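Local structure of glucosamine-6-phosphate deaminase (Bacillus subtilis, 2BKX) at residues P28-G33 with D125-L130. The protein belongs to the glucosamine-6-phosphate isomerase/6-phosphogluconolactonase family of enzymes, with a Rossmann-like alpha/beta fold. Sequence-based numbering, arbitrary orientation.
Sequences PDAVLG and DTDIQL
Asp127 grips Val31 at two points where strands 31-34 and 128-131 begin to run parallel. Its CG stands anti to the carbonyl carbon (chi1 -69°), which swings the carboxylate back toward Val31; there OD2 takes the Val31 N-H at 2.9 Å through its anti lone pair, in an almost straight bond (176°). The backbone N of Asp127 in turn donates to Val31 O, 2.8 Å away and in the carbonyl plane, so side chain and backbone of one residue occupy both polar groups of the other. OD1 forms a salt bridge with Lys27 and a long, weak ion pair with Lys191. The Val31 side chain crosses that of Asp127 at about a right angle, its CB 3.6 Å from Asp125 O, and its CG1 lies beside Thr126.

Further along, Gly33 N donates to Ile128 O (2.7 Å) and Gly33 O accepts from Leu130 N. Gln129, bent at chi2 (66°), folds its amide over Gly33, with OE1 3.4 Å from Gly33 CA and NE2 against Gly33 C. Gln129 NE2 donates to Leu130 O (2.9 Å), which lies in the plane of the Gln129 amide and so fixes its rotation. On the other face of the sheet, Leu32 CD2 meets Ile128 CG2 at 3.8 Å.

Helix 9-26 covers the Leu32 and Ile128 face, touching both through Thr23, while Gln129 reaches Leu66 of strand 62-69 on the opposite face, about 7 Å from the bound fructose-6-phosphate. Strand 31-34 is flanked by strand 62-69, and 128-131 by 193-197, placing this pair inside the parallel part of the sheet.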
loop_
_atom_site.group_PDB
_atom_site.type_symbol
_atom_site.label_atom_id
_atom_site.label_comp_id
_atom_site.label_asym_id
_atom_site.label_seq_id
_atom_site.Cartn_x
_atom_site.Cartn_y
_atom_site.Cartn_z
ATOM N N PRO A 28 -18.112 9.537 3.625
ATOM C CA PRO A 28 -17.557 10.403 2.579
ATOM C C PRO A 28 -16.289 11.152 2.943
ATOM O O PRO A 28 -15.545 11.534 2.051
ATOM C CB PRO A 28 -18.694 11.376 2.294
ATOM C CG PRO A 28 -19.914 10.556 2.556
ATOM C CD PRO A 28 -19.546 9.791 3.818
ATOM N N ASP A 29 -16.081 11.395 4.232
ATOM C CA ASP A 29 -14.862 11.981 4.751
ATOM C C ASP A 29 -13.865 10.922 5.256
ATOM O O ASP A 29 -12.998 11.185 6.112
ATOM C CB ASP A 29 -15.197 13.007 5.813
ATOM C CG ASP A 29 -15.811 12.396 7.042
ATOM O OD1 ASP A 29 -16.427 11.329 6.927
ATOM O OD2 ASP A 29 -15.729 13.009 8.125
ATOM N N ALA A 30 -13.959 9.740 4.669
ATOM C CA ALA A 30 -13.034 8.668 4.999
ATOM C C ALA A 30 -11.618 9.058 4.703
ATOM O O ALA A 30 -11.353 9.867 3.819
ATOM C CB ALA A 30 -13.359 7.411 4.272
ATOM N N VAL A 31 -10.717 8.479 5.483
ATOM C CA VAL A 31 -9.301 8.543 5.292
ATOM C C VAL A 31 -8.873 7.186 4.716
ATOM O O VAL A 31 -9.005 6.161 5.389
ATOM C CB VAL A 31 -8.548 8.809 6.624
ATOM C CG1 VAL A 31 -7.052 8.859 6.360
ATOM C CG2 VAL A 31 -9.040 10.134 7.236
ATOM N N LEU A 32 -8.375 7.197 3.489
ATOM C CA LEU A 32 -7.961 5.966 2.840
ATOM C C LEU A 32 -6.451 5.885 2.866
ATOM O O LEU A 32 -5.763 6.797 2.402
ATOM C CB LEU A 32 -8.398 5.926 1.357
ATOM C CG LEU A 32 -9.835 6.313 1.014
ATOM C CD1 LEU A 32 -9.982 6.254 -0.498
ATOM C CD2 LEU A 32 -10.829 5.422 1.735
ATOM N N GLY A 33 -5.935 4.758 3.332
ATOM C CA GLY A 33 -4.527 4.449 3.198
ATOM C C GLY A 33 -4.303 3.734 1.898
ATOM O O GLY A 33 -5.003 2.757 1.637
ATOM N N ASP A 125 -6.329 8.457 12.055
ATOM C CA ASP A 125 -5.856 7.168 11.543
ATOM C C ASP A 125 -6.614 6.893 10.236
ATOM O O ASP A 125 -7.463 7.692 9.829
ATOM C CB ASP A 125 -6.077 5.974 12.502
ATOM C CG ASP A 125 -5.740 6.266 13.966
ATOM O OD1 ASP A 125 -4.652 6.807 14.273
ATOM O OD2 ASP A 125 -6.569 5.877 14.835
ATOM N N THR A 126 -6.323 5.771 9.567
ATOM C CA THR A 126 -7.078 5.397 8.359
ATOM C C THR A 126 -8.368 4.589 8.623
ATOM O O THR A 126 -8.429 3.757 9.568
ATOM C CB THR A 126 -6.146 4.646 7.396
ATOM O OG1 THR A 126 -5.737 3.417 8.014
ATOM C CG2 THR A 126 -4.938 5.482 7.075
ATOM N N ASP A 127 -9.380 4.775 7.774
ATOM C CA ASP A 127 -10.581 3.979 7.750
ATOM C C ASP A 127 -10.384 2.638 7.038
ATOM O O ASP A 127 -11.025 1.629 7.353
ATOM C CB ASP A 127 -11.743 4.754 7.134
ATOM C CG ASP A 127 -12.188 5.874 8.027
ATOM O OD1 ASP A 127 -12.870 5.544 9.012
ATOM O OD2 ASP A 127 -11.791 7.065 7.800
ATOM N N ILE A 128 -9.538 2.659 6.001
ATOM C CA ILE A 128 -9.101 1.426 5.366
ATOM C C ILE A 128 -7.662 1.631 4.928
ATOM O O ILE A 128 -7.302 2.747 4.572
ATOM C CB ILE A 128 -9.978 1.018 4.164
ATOM C CG1 ILE A 128 -9.693 -0.428 3.721
ATOM C CG2 ILE A 128 -9.830 2.029 3.015
ATOM C CD1 ILE A 128 -10.715 -0.914 2.699
ATOM N N GLN A 129 -6.865 0.561 4.953
ATOM C CA GLN A 129 -5.477 0.643 4.486
ATOM C C GLN A 129 -5.291 -0.464 3.459
ATOM O O GLN A 129 -5.362 -1.650 3.796
ATOM C CB GLN A 129 -4.490 0.480 5.635
ATOM C CG GLN A 129 -3.037 0.458 5.193
ATOM C CD GLN A 129 -2.575 1.770 4.620
ATOM O OE1 GLN A 129 -2.474 2.751 5.362
ATOM N NE2 GLN A 129 -2.235 1.803 3.325
ATOM N N LEU A 130 -5.067 -0.064 2.195
ATOM C CA LEU A 130 -4.667 -0.974 1.144
ATOM C C LEU A 130 -3.171 -1.314 1.277
ATOM O O LEU A 130 -2.343 -0.446 1.551
ATOM C CB LEU A 130 -4.931 -0.350 -0.227
ATOM C CG LEU A 130 -6.299 0.052 -0.761
ATOM C CD1 LEU A 130 -6.216 0.464 -2.250
ATOM C CD2 LEU A 130 -7.236 -1.031 -0.561
#